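Local coordinates for MFP2B (Ascaris suum, PDB 2BJR), which binds zinc and enhances polymerisation of the major sperm protein (MSP) in the amoeboid motility of Ascaris sperm, at residues E110-R113 against F118-L121; G242-D247 against I251-G256; F289-Q294 against K298-V303. All coordinates share one frame; numbering follows the deposited sequence.

Interaction 1. Residues E110-R113 against F118-L121; sequences EMLR and FPIL
Arg113 and Phe118 bring the two backbones closest, their CA atoms 4.6 Å apart where the chain bends, the two segments running across each other rather than side by side. From there the segments diverge, and no hydrogen bond links them. The tightest touch is made by the carbonyl of Leu112: its O lies 3.3 Å from Phe118 CB, at the root of the aromatic side chain and oblique to the ring. Phe118 CG sits between the backbone N and the carbonyl carbon (chi1 53°), and the ring swings off to pack on Ile162 and Ala134. One apolar pair completes the contact. The CD2 branch of Leu112 meets the ring of Pro119 at CG, 3.9 Å away, the two side chains crossing at about a right angle. Arg113 adds little more than its CA and CB beside Phe118 CB; its NE is hydrogen-bonded to Gly115 O in the connecting turn. Leu112 is tied by backbone bonding to Ile163, and Phe118 to Ala134. The contact thus brackets a short loop that joins edge strand 110-111 of one antiparallel sheet, beside 161-166, to edge strand 117-122 of the next, beside 130-135.

Interaction 2. Residues G242-D247 against I251-G256; sequences GRIWND and IAACFG
Gly242 starts the contact by lying against Phe255, whose CE2 comes within 3.4 Å of Gly242 N; with no CB on the glycine, CD2 and CE2 of the phenylalanine meet its backbone, which lies oblique to the ring. Arg243 pairs with Cys254 through two bonds, of which Arg243 N to Cys254 O is nearly straight (175° at the hydrogen). Its side chain leaves between the backbone N and the carbonyl carbon (chi1 70°) and lays one guanidinium face over Cys254 CB, 3.7 Å above the plane. Cys254 SG is 3.4 Å from Arg243 NH2 on that same face. Ile244, in a non-hydrogen-bonded pair with Ala253, turns to the other side of the sheet, where its CG2 touches Ala253 CB at 3.6 Å and also meets Ile251 CG2. Trp245 pairs with Ala252 by two further backbone bonds; its indole lies across the partner strand, with Ala252 CB over the five-membered ring in a CH-pi contact, 3.8 Å from the centroid, and Cys254 CB at its edge. Asp247 CB closes the row against Ala252 CB. The hairpin 238-247/250-257 continues on one side into strand 229-235 and on the other into 260-262. Ile244 and Ile251 pack on Ile269 and Ile271, and the buried Arg243 charge is met by Glu224 and by Gly338 O of strand 334-339.

Interaction 3. Residues F289-Q294 against K298-V303; sequences FPEAAQ and KEWIPV
Glu291 and Trp300 are joined through water, and no direct hydrogen bond links the two segments. One water is hydrogen-bonded to Glu291 O at 2.7 Å and also to Trp300 O, bridging segment 289-294 to the strand. A second water joins Gln294 O, 2.6 Å away, to the same Trp300 O. It also accepts a hydrogen bond from Glu299 N at 2.9 Å, and so touches three backbone groups of the two segments. Trp300 O is thus approached by both waters, while within 289-294 the backbone bonds are Ala293 N to Phe289 O and Gln294 N to Glu291 O.

The short helix 289-292 follows directly on strand 282-288, and the chain returns as strand 300-302. Both strands bond to 355-361 in an antiparallel sheet, so the helix and the loop after it form a connection between two partners of one strand.

Van der Waals packing centres on Pro302. Its CG lies 3.4 Å from Ala292 O, and CD is equally near that oxygen, so the proline ring sits against the Ala292 carbonyl. The apolar pair is looser: Ala292 CB meets Pro302 CG at 4.2 Å, and packs also on Val356 and Cys358.

The aromatic approach is peripheral. With CG anti to the backbone N (chi1 -177°) and the chain extended beyond it, Glu291 brings OE2 to 4.1 Å from Trp300 CD1. The carboxylate and indole planes stand 88° apart, and the oxygen comes obliquely to the ring. Lys287 makes a cation-pi contact with the same indole, which also touches Asp285 and Lys360.

In the fold
Interactions 1, 2 and 3 follow one another along the chain, each joining segments that are close in sequence. Interaction 1 belongs to the first of two related cytosolic motility protein regions, interactions 2 and 3 to the second, which probably reflects an internal duplication. The centres of interactions 1 and 2 are about 35 Å apart, and those of interactions 1 and 3 about 38 Å, on opposite sides of the chain's centre. Interactions 2 and 3 lie nearer, with centres about 25 Å apart and nearest atoms about 10 Å, but in different antiparallel sheets. These two sheets touch near interaction 2, through Arg243. All three lie away from the zinc site of His86, Cys174, Cys176 and Cys179.

Interaction 1. Residues E110-R113 against F118-L121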
loop_
_atom_site.group_PDB
_atom_site.type_symbol
_atom_site.label_atom_id
_atom_site.label_comp_id
_atom_site.label_asym_id
_atom_site.label_seq_id
_atom_site.Cartn_x
_atom_site.Cartn_y
_atom_site.Cartn_z
ATOM N N GLU A 110 19.649 15.029 -3.842
ATOM C CA GLU A 110 20.435 14.304 -2.805
ATOM C C GLU A 110 19.922 12.887 -2.675
ATOM O O GLU A 110 18.724 12.708 -2.556
ATOM C CB GLU A 110 20.208 14.896 -1.420
ATOM C CG GLU A 110 20.783 16.266 -1.208
ATOM C CD GLU A 110 20.424 16.870 0.123
ATOM O OE1 GLU A 110 19.562 16.344 0.847
ATOM O OE2 GLU A 110 21.002 17.935 0.434
HETATM N N MSE A 111 20.798 11.899 -2.636
HETATM C CA MSE A 111 20.365 10.507 -2.547
HETATM C C MSE A 111 20.029 10.217 -1.124
HETATM O O MSE A 111 20.769 10.606 -0.203
HETATM C CB MSE A 111 21.442 9.544 -3.039
HETATM C CG MSE A 111 21.843 9.625 -4.468
HETATM SE SE MSE A 111 20.339 9.539 -5.798
HETATM C CE MSE A 111 20.069 11.448 -6.063
ATOM N N LEU A 112 18.913 9.550 -0.902
ATOM C CA LEU A 112 18.606 9.134 0.424
ATOM C C LEU A 112 19.655 8.109 0.866
ATOM O O LEU A 112 19.991 7.172 0.140
ATOM C CB LEU A 112 17.240 8.549 0.508
ATOM C CG LEU A 112 16.855 7.881 1.823
ATOM C CD1 LEU A 112 16.495 8.960 2.799
ATOM C CD2 LEU A 112 15.672 6.915 1.655
ATOM N N ARG A 113 20.166 8.313 2.070
ATOM C CA ARG A 113 21.141 7.370 2.631
ATOM C C ARG A 113 21.192 7.489 4.140
ATOM O O ARG A 113 20.802 8.528 4.700
ATOM C CB ARG A 113 22.519 7.617 2.057
ATOM C CG ARG A 113 23.086 8.963 2.467
ATOM C CD ARG A 113 24.339 9.314 1.718
ATOM N NE ARG A 113 25.424 8.392 2.075
ATOM C CZ ARG A 113 26.603 8.384 1.496
ATOM N NH1 ARG A 113 26.853 9.228 0.502
ATOM N NH2 ARG A 113 27.537 7.521 1.874
ATOM N N PHE A 118 21.981 2.523 1.524
ATOM C CA PHE A 118 20.781 3.118 0.972
ATOM C C PHE A 118 19.781 2.078 0.504
ATOM O O PHE A 118 20.175 1.006 0.026
ATOM C CB PHE A 118 21.073 4.051 -0.136
ATOM C CG PHE A 118 21.903 3.512 -1.204
ATOM C CD1 PHE A 118 21.347 3.143 -2.419
ATOM C CD2 PHE A 118 23.285 3.501 -1.078
ATOM C CE1 PHE A 118 22.156 2.695 -3.461
ATOM C CE2 PHE A 118 24.087 3.042 -2.109
ATOM C CZ PHE A 118 23.541 2.653 -3.292
ATOM N N PRO A 119 18.509 2.375 0.657
ATOM C CA PRO A 119 17.483 1.456 0.141
ATOM C C PRO A 119 17.596 1.227 -1.348
ATOM O O PRO A 119 17.932 2.169 -2.103
ATOM C CB PRO A 119 16.183 2.161 0.493
ATOM C CG PRO A 119 16.538 3.069 1.628
ATOM C CD PRO A 119 17.920 3.544 1.347
ATOM N N ILE A 120 17.326 -0.005 -1.782
ATOM C CA ILE A 120 17.297 -0.352 -3.191
ATOM C C ILE A 120 16.148 -1.342 -3.430
ATOM O O ILE A 120 15.986 -2.330 -2.697
ATOM C CB ILE A 120 18.663 -0.830 -3.678
ATOM C CG1 ILE A 120 18.680 -0.999 -5.187
ATOM C CG2 ILE A 120 19.134 -2.089 -2.973
ATOM C CD1 ILE A 120 20.124 -1.152 -5.731
ATOM N N LEU A 121 15.324 -1.006 -4.410
ATOM C CA LEU A 121 14.172 -1.817 -4.793
ATOM C C LEU A 121 14.424 -2.558 -6.088
ATOM O O LEU A 121 14.583 -1.979 -7.142
ATOM C CB LEU A 121 12.942 -0.922 -4.915
ATOM C CG LEU A 121 11.668 -1.684 -5.258
ATOM C CD1 LEU A 121 11.201 -2.618 -4.151
ATOM C CD2 LEU A 121 10.603 -0.659 -5.553
#

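Interaction 2. Residues G242-D247 against I251-G256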
loop_
_atom_site.group_PDB
_atom_site.type_symbol
_atom_site.label_atom_id
_atom_site.label_comp_id
_atom_site.label_asym_id
_atom_site.label_seq_id
_atom_site.Cartn_x
_atom_site.Cartn_y
_atom_site.Cartn_z
ATOM N N GLY A 242 -12.230 -5.203 3.383
ATOM C CA GLY A 242 -13.303 -5.081 4.290
ATOM C C GLY A 242 -13.818 -3.664 4.308
ATOM O O GLY A 242 -13.673 -2.927 3.336
ATOM N N ARG A 243 -14.468 -3.303 5.412
ATOM C CA ARG A 243 -15.179 -2.038 5.496
ATOM C C ARG A 243 -14.728 -1.154 6.633
ATOM O O ARG A 243 -14.412 -1.653 7.718
ATOM C CB ARG A 243 -16.668 -2.329 5.612
ATOM C CG ARG A 243 -17.189 -2.939 6.888
ATOM C CD ARG A 243 -18.682 -3.253 6.836
ATOM N NE ARG A 243 -19.161 -3.941 8.039
ATOM C CZ ARG A 243 -19.051 -5.256 8.238
ATOM N NH1 ARG A 243 -18.491 -6.030 7.315
ATOM N NH2 ARG A 243 -19.486 -5.812 9.346
ATOM N N ILE A 244 -14.666 0.154 6.379
ATOM C CA ILE A 244 -14.565 1.157 7.431
ATOM C C ILE A 244 -15.773 2.086 7.460
ATOM O O ILE A 244 -16.506 2.200 6.481
ATOM C CB ILE A 244 -13.299 1.976 7.360
ATOM C CG1 ILE A 244 -13.207 2.701 6.027
ATOM C CG2 ILE A 244 -12.086 1.086 7.603
ATOM C CD1 ILE A 244 -12.148 3.808 5.969
ATOM N N TRP A 245 -16.004 2.694 8.635
ATOM C CA TRP A 245 -17.023 3.738 8.770
ATOM C C TRP A 245 -16.521 4.720 9.805
ATOM O O TRP A 245 -15.605 4.418 10.593
ATOM C CB TRP A 245 -18.358 3.158 9.189
ATOM C CG TRP A 245 -18.344 2.444 10.503
ATOM C CD1 TRP A 245 -18.790 2.940 11.702
ATOM C CD2 TRP A 245 -17.900 1.106 10.772
ATOM N NE1 TRP A 245 -18.644 1.997 12.692
ATOM C CE2 TRP A 245 -18.107 0.860 12.153
ATOM C CE3 TRP A 245 -17.345 0.084 9.992
ATOM C CZ2 TRP A 245 -17.761 -0.356 12.772
ATOM C CZ3 TRP A 245 -16.998 -1.115 10.604
ATOM C CH2 TRP A 245 -17.233 -1.341 11.981
ATOM N N ASN A 246 -17.136 5.896 9.787
ATOM C CA ASN A 246 -16.737 6.996 10.629
ATOM C C ASN A 246 -17.530 6.862 11.935
ATOM O O ASN A 246 -18.738 7.011 11.956
ATOM C CB ASN A 246 -16.975 8.294 9.901
ATOM C CG ASN A 246 -16.525 9.528 10.706
ATOM O OD1 ASN A 246 -16.137 9.417 11.863
ATOM N ND2 ASN A 246 -16.535 10.679 10.068
ATOM N N ASP A 247 -16.820 6.519 12.998
ATOM C CA ASP A 247 -17.409 6.330 14.323
ATOM C C ASP A 247 -16.964 7.494 15.221
ATOM O O ASP A 247 -15.870 7.517 15.815
ATOM C CB ASP A 247 -17.018 4.967 14.882
ATOM C CG ASP A 247 -17.555 4.718 16.285
ATOM O OD1 ASP A 247 -18.517 5.385 16.735
ATOM O OD2 ASP A 247 -17.054 3.839 16.998
ATOM N N ILE A 251 -11.769 6.476 12.630
ATOM C CA ILE A 251 -11.870 5.292 11.751
ATOM C C ILE A 251 -12.221 4.030 12.553
ATOM O O ILE A 251 -11.528 3.646 13.498
ATOM C CB ILE A 251 -10.550 5.111 10.988
ATOM C CG1 ILE A 251 -10.255 6.336 10.137
ATOM C CG2 ILE A 251 -10.593 3.802 10.091
ATOM C CD1 ILE A 251 -8.822 6.417 9.671
ATOM N N ALA A 252 -13.305 3.373 12.173
ATOM C CA ALA A 252 -13.673 2.082 12.687
ATOM C C ALA A 252 -13.731 1.122 11.507
ATOM O O ALA A 252 -14.035 1.538 10.403
ATOM C CB ALA A 252 -15.015 2.153 13.360
ATOM N N ALA A 253 -13.438 -0.153 11.762
ATOM C CA ALA A 253 -13.312 -1.149 10.696
ATOM C C ALA A 253 -13.882 -2.495 11.099
ATOM O O ALA A 253 -13.961 -2.855 12.307
ATOM C CB ALA A 253 -11.837 -1.290 10.273
ATOM N N CYS A 254 -14.217 -3.288 10.076
ATOM C CA CYS A 254 -14.528 -4.695 10.264
ATOM C C CYS A 254 -14.051 -5.523 9.088
ATOM O O CYS A 254 -14.298 -5.164 7.947
ATOM C CB CYS A 254 -16.037 -4.913 10.424
ATOM S SG CYS A 254 -16.459 -6.648 10.745
ATOM N N PHE A 255 -13.354 -6.616 9.376
ATOM C CA PHE A 255 -12.901 -7.586 8.357
ATOM C C PHE A 255 -13.357 -8.991 8.741
ATOM O O PHE A 255 -13.505 -9.309 9.931
ATOM C CB PHE A 255 -11.374 -7.538 8.225
ATOM C CG PHE A 255 -10.833 -6.162 7.820
ATOM C CD1 PHE A 255 -10.402 -5.263 8.770
ATOM C CD2 PHE A 255 -10.711 -5.812 6.495
ATOM C CE1 PHE A 255 -9.913 -4.027 8.401
ATOM C CE2 PHE A 255 -10.230 -4.551 6.107
ATOM C CZ PHE A 255 -9.845 -3.669 7.038
ATOM N N GLY A 256 -13.565 -9.834 7.731
ATOM C CA GLY A 256 -13.828 -11.242 7.917
ATOM C C GLY A 256 -12.737 -12.041 7.238
ATOM O O GLY A 256 -12.359 -11.762 6.104
#

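Interaction 3. Residues F289-Q294 against K298-V303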
loop_
_atom_site.group_PDB
_atom_site.type_symbol
_atom_site.label_atom_id
_atom_site.label_comp_id
_atom_site.label_asym_id
_atom_site.label_seq_id
_atom_site.Cartn_x
_atom_site.Cartn_y
_atom_site.Cartn_z
ATOM N N PHE A 289 -21.484 -8.861 -10.400
ATOM C CA PHE A 289 -20.431 -9.849 -10.443
ATOM C C PHE A 289 -20.201 -10.464 -11.871
ATOM O O PHE A 289 -19.059 -10.615 -12.293
ATOM C CB PHE A 289 -20.688 -10.929 -9.385
ATOM C CG PHE A 289 -19.604 -11.952 -9.295
ATOM C CD1 PHE A 289 -18.631 -11.882 -8.296
ATOM C CD2 PHE A 289 -19.550 -13.026 -10.175
ATOM C CE1 PHE A 289 -17.640 -12.826 -8.204
ATOM C CE2 PHE A 289 -18.522 -13.977 -10.077
ATOM C CZ PHE A 289 -17.560 -13.855 -9.104
ATOM N N PRO A 290 -21.244 -10.855 -12.594
ATOM C CA PRO A 290 -21.015 -11.444 -13.921
ATOM C C PRO A 290 -20.391 -10.497 -14.920
ATOM O O PRO A 290 -19.642 -10.935 -15.776
ATOM C CB PRO A 290 -22.414 -11.922 -14.342
ATOM C CG PRO A 290 -23.186 -12.001 -13.062
ATOM C CD PRO A 290 -22.669 -10.881 -12.219
ATOM N N GLU A 291 -20.668 -9.204 -14.796
ATOM C CA GLU A 291 -20.018 -8.209 -15.615
ATOM C C GLU A 291 -18.565 -7.996 -15.176
ATOM O O GLU A 291 -17.645 -7.976 -16.001
ATOM C CB GLU A 291 -20.830 -6.912 -15.594
ATOM C CG GLU A 291 -20.248 -5.837 -16.481
ATOM C CD GLU A 291 -21.008 -4.521 -16.437
ATOM O OE1 GLU A 291 -22.106 -4.443 -15.830
ATOM O OE2 GLU A 291 -20.469 -3.565 -17.011
ATOM N N ALA A 292 -18.363 -7.894 -13.867
ATOM C CA ALA A 292 -17.023 -7.775 -13.307
ATOM C C ALA A 292 -16.101 -8.898 -13.742
ATOM O O ALA A 292 -14.928 -8.689 -13.944
ATOM C CB ALA A 292 -17.099 -7.704 -11.751
ATOM N N ALA A 293 -16.647 -10.089 -13.900
ATOM C CA ALA A 293 -15.878 -11.277 -14.285
ATOM C C ALA A 293 -15.355 -11.290 -15.736
ATOM O O ALA A 293 -14.566 -12.163 -16.087
ATOM C CB ALA A 293 -16.697 -12.523 -14.019
ATOM N N GLN A 294 -15.747 -10.312 -16.545
ATOM C CA GLN A 294 -15.330 -10.225 -17.943
ATOM C C GLN A 294 -14.044 -9.391 -18.088
ATOM O O GLN A 294 -13.821 -8.769 -19.136
ATOM C CB GLN A 294 -16.456 -9.660 -18.818
ATOM C CG GLN A 294 -17.811 -10.344 -18.648
ATOM C CD GLN A 294 -18.923 -9.714 -19.494
ATOM O OE1 GLN A 294 -18.647 -9.044 -20.502
ATOM N NE2 GLN A 294 -20.165 -9.944 -19.104
ATOM N N LYS A 298 -10.567 -6.450 -20.804
ATOM C CA LYS A 298 -9.862 -5.242 -20.378
ATOM C C LYS A 298 -10.666 -3.967 -20.737
ATOM O O LYS A 298 -10.163 -3.039 -21.373
ATOM C CB LYS A 298 -8.404 -5.229 -20.877
ATOM C CG LYS A 298 -7.561 -6.415 -20.335
ATOM C CD LYS A 298 -6.225 -5.984 -19.677
ATOM C CE LYS A 298 -5.659 -7.089 -18.753
ATOM N NZ LYS A 298 -4.199 -6.927 -18.390
ATOM N N GLU A 299 -11.929 -3.969 -20.292
ATOM C CA GLU A 299 -12.791 -2.792 -20.202
ATOM C C GLU A 299 -12.970 -2.460 -18.662
ATOM O O GLU A 299 -12.126 -1.763 -18.096
ATOM C CB GLU A 299 -14.112 -3.050 -20.955
ATOM C CG GLU A 299 -14.122 -4.342 -21.822
ATOM C CD GLU A 299 -14.982 -4.270 -23.098
ATOM O OE1 GLU A 299 -14.449 -3.814 -24.160
ATOM O OE2 GLU A 299 -16.179 -4.710 -23.057
ATOM N N TRP A 300 -14.009 -2.959 -17.992
ATOM C CA TRP A 300 -14.105 -2.831 -16.525
ATOM C C TRP A 300 -13.336 -3.972 -15.870
ATOM O O TRP A 300 -13.476 -5.144 -16.217
ATOM C CB TRP A 300 -15.546 -2.782 -16.032
ATOM C CG TRP A 300 -16.239 -1.520 -16.373
ATOM C CD1 TRP A 300 -17.060 -1.307 -17.438
ATOM C CD2 TRP A 300 -16.183 -0.277 -15.661
ATOM N NE1 TRP A 300 -17.519 -0.015 -17.436
ATOM C CE2 TRP A 300 -16.987 0.651 -16.368
ATOM C CE3 TRP A 300 -15.509 0.161 -14.512
ATOM C CZ2 TRP A 300 -17.157 1.971 -15.953
ATOM C CZ3 TRP A 300 -15.667 1.463 -14.105
ATOM C CH2 TRP A 300 -16.482 2.372 -14.828
ATOM N N ILE A 301 -12.443 -3.634 -14.963
ATOM C CA ILE A 301 -11.598 -4.633 -14.357
ATOM C C ILE A 301 -11.839 -4.518 -12.846
ATOM O O ILE A 301 -11.754 -3.424 -12.321
ATOM C CB ILE A 301 -10.122 -4.349 -14.689
ATOM C CG1 ILE A 301 -9.893 -4.259 -16.219
ATOM C CG2 ILE A 301 -9.214 -5.408 -14.152
ATOM C CD1 ILE A 301 -8.385 -4.245 -16.598
ATOM N N PRO A 302 -12.089 -5.603 -12.142
ATOM C CA PRO A 302 -12.157 -5.494 -10.678
ATOM C C PRO A 302 -10.876 -4.896 -10.086
ATOM O O PRO A 302 -9.773 -5.117 -10.574
ATOM C CB PRO A 302 -12.339 -6.946 -10.204
ATOM C CG PRO A 302 -12.922 -7.658 -11.385
ATOM C CD PRO A 302 -12.278 -6.999 -12.606
ATOM N N VAL A 303 -11.029 -4.147 -9.002
ATOM C CA VAL A 303 -9.912 -3.730 -8.185
ATOM C C VAL A 303 -9.447 -5.016 -7.529
ATOM O O VAL A 303 -10.270 -5.764 -7.057
ATOM C CB VAL A 303 -10.366 -2.679 -7.154
ATOM C CG1 VAL A 303 -9.363 -2.475 -6.079
ATOM C CG2 VAL A 303 -10.649 -1.399 -7.888
HETATM O O HOH W 1 -15.631 -6.560 -17.144
HETATM O O HOH W 2 -13.014 -6.340 -18.976
#